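Local coordinates for hypothetical membrane spanning protein (Thermus thermophilus, PDB 2VPZ) that probably serves as the membrane-anchoring, quinone-binding subunit of a polysulfide reductase, passing electrons from menaquinol toward its partner subunits, at residues Trp171-Phe174 with Pro175-Leu179. Numbering follows the deposited sequence.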
loop_
_atom_site.group_PDB
_atom_site.type_symbol
_atom_site.label_atom_id
_atom_site.label_comp_id
_atom_site.label_asym_id
_atom_site.label_seq_id
_atom_site.Cartn_x
_atom_site.Cartn_y
_atom_site.Cartn_z
ATOM N N TRP C 171 38.863 -45.468 20.957
ATOM C CA TRP C 171 38.366 -44.989 19.630
ATOM C C TRP C 171 37.265 -43.910 19.908
ATOM O O TRP C 171 36.200 -44.244 20.267
ATOM C CB TRP C 171 37.651 -46.114 18.892
ATOM C CG TRP C 171 36.553 -46.755 19.787
ATOM C CD1 TRP C 171 36.673 -47.898 20.528
ATOM C CD2 TRP C 171 35.229 -46.216 20.116
ATOM N NE1 TRP C 171 35.539 -48.091 21.286
ATOM C CE2 TRP C 171 34.647 -47.077 21.054
ATOM C CE3 TRP C 171 34.494 -45.070 19.709
ATOM C CZ2 TRP C 171 33.352 -46.840 21.603
ATOM C CZ3 TRP C 171 33.230 -44.816 20.253
ATOM C CH2 TRP C 171 32.672 -45.705 21.194
ATOM N N ALA C 172 37.524 -42.625 19.752
ATOM C CA ALA C 172 36.518 -41.592 20.045
ATOM C C ALA C 172 37.248 -40.273 20.375
ATOM O O ALA C 172 36.768 -39.204 19.970
ATOM C CB ALA C 172 35.584 -42.021 21.250
ATOM N N LEU C 173 38.385 -40.329 21.062
ATOM C CA LEU C 173 39.145 -39.074 21.351
ATOM C C LEU C 173 39.743 -38.433 20.089
ATOM O O LEU C 173 40.166 -37.268 20.145
ATOM C CB LEU C 173 40.289 -39.177 22.430
ATOM C CG LEU C 173 41.107 -37.850 22.548
ATOM C CD1 LEU C 173 40.324 -36.761 23.323
ATOM C CD2 LEU C 173 42.477 -38.101 23.200
ATOM N N PHE C 174 39.823 -39.169 18.980
ATOM C CA PHE C 174 40.291 -38.565 17.705
ATOM C C PHE C 174 38.995 -38.081 16.967
ATOM O O PHE C 174 38.920 -36.905 16.573
ATOM C CB PHE C 174 41.166 -39.547 16.858
ATOM C CG PHE C 174 41.414 -39.107 15.416
ATOM C CD1 PHE C 174 42.060 -37.901 15.105
ATOM C CD2 PHE C 174 40.947 -39.902 14.366
ATOM C CE1 PHE C 174 42.229 -37.493 13.757
ATOM C CE2 PHE C 174 41.102 -39.518 13.026
ATOM C CZ PHE C 174 41.743 -38.309 12.719
ATOM N N PRO C 175 37.957 -38.948 16.803
ATOM C CA PRO C 175 36.735 -38.452 16.133
ATOM C C PRO C 175 36.130 -37.253 16.942
ATOM O O PRO C 175 35.592 -36.318 16.353
ATOM C CB PRO C 175 35.790 -39.665 16.078
ATOM C CG PRO C 175 36.392 -40.694 17.033
ATOM C CD PRO C 175 37.883 -40.387 17.067
ATOM N N LEU C 176 36.238 -37.281 18.272
ATOM C CA LEU C 176 35.729 -36.170 19.098
ATOM C C LEU C 176 36.412 -34.829 18.722
ATOM O O LEU C 176 35.752 -33.798 18.694
ATOM C CB LEU C 176 35.874 -36.432 20.631
ATOM C CG LEU C 176 35.650 -35.246 21.614
ATOM C CD1 LEU C 176 34.144 -34.890 21.726
ATOM C CD2 LEU C 176 36.232 -35.576 23.013
ATOM N N ARG C 177 37.707 -34.838 18.398
ATOM C CA ARG C 177 38.441 -33.607 18.020
ATOM C C ARG C 177 38.126 -33.088 16.581
ATOM O O ARG C 177 38.134 -31.867 16.326
ATOM C CB ARG C 177 39.955 -33.789 18.212
ATOM C CG ARG C 177 40.408 -34.119 19.643
ATOM C CD ARG C 177 41.938 -34.088 19.802
ATOM N NE ARG C 177 42.363 -33.672 21.141
ATOM C CZ ARG C 177 43.188 -34.341 21.935
ATOM N NH1 ARG C 177 43.702 -35.492 21.535
ATOM N NH2 ARG C 177 43.489 -33.860 23.137
ATOM N N VAL C 178 37.871 -34.016 15.662
ATOM C CA VAL C 178 37.511 -33.714 14.270
ATOM C C VAL C 178 36.096 -33.070 14.273
ATOM O O VAL C 178 35.903 -31.954 13.783
ATOM C CB VAL C 178 37.487 -35.028 13.367
ATOM C CG1 VAL C 178 37.023 -34.699 11.937
ATOM C CG2 VAL C 178 38.877 -35.702 13.343
ATOM N N LEU C 179 35.120 -33.771 14.857
ATOM C CA LEU C 179 33.736 -33.282 14.964
ATOM C C LEU C 179 33.549 -32.025 15.841
ATOM O O LEU C 179 32.604 -31.254 15.641
ATOM C CB LEU C 179 32.793 -34.406 15.447
ATOM C CG LEU C 179 32.665 -35.567 14.453
ATOM C CD1 LEU C 179 31.751 -36.658 15.018
ATOM C CD2 LEU C 179 32.137 -35.043 13.105
#
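L173 and R177, four residues apart, lean against each other where a loop passes into a membrane helix. The leucine lays its CD1 over the centre of one face of the guanidinium, about 4.0 Å above its plane, while CD2 comes within 3.3 Å of NH1. Leucine suits the place because its forked, apolar end covers a flat charged group whose hydrogen bond is made to another partner: NE of R177 donates to the T220 carbonyl, and NH2 has a weak, long ion pair with E224. The arginine chain is bent at chi3 (149°), and its guanidinium lies with one face toward the leucine fork. Trimming L173 to an alanine would probably uncover that face of the guanidinium and let it turn more freely.

F174 and V178 form the next such pair. With CG of the phenylalanine anti to its own N (chi1 167°), the ring is carried along the outside of the first turn, and V178 CG2 sits over one of its faces, displaced toward the rim, in a CH-pi contact 4.1 Å from the centroid. The broad flat ring offers a face to the branched valine's methyl, and both apolar side chains also suit an interface with a second subunit. V178 N is hydrogen-bonded to F174 O at 3.2 Å, and R177 N makes a weak bond to the same oxygen. L176 N reaches back to A172 O. P175 fits this first turn because it has no N-H to offer and its ring favours the helical phi.

The turn leads from the loop after helix 148-166 into helix 175-189. L176 and L179 pack on helix 148-166, W171 reaches helix 16-41, and F174 and V178 meet F174 and L179 of the second subunit, another copy of this protein.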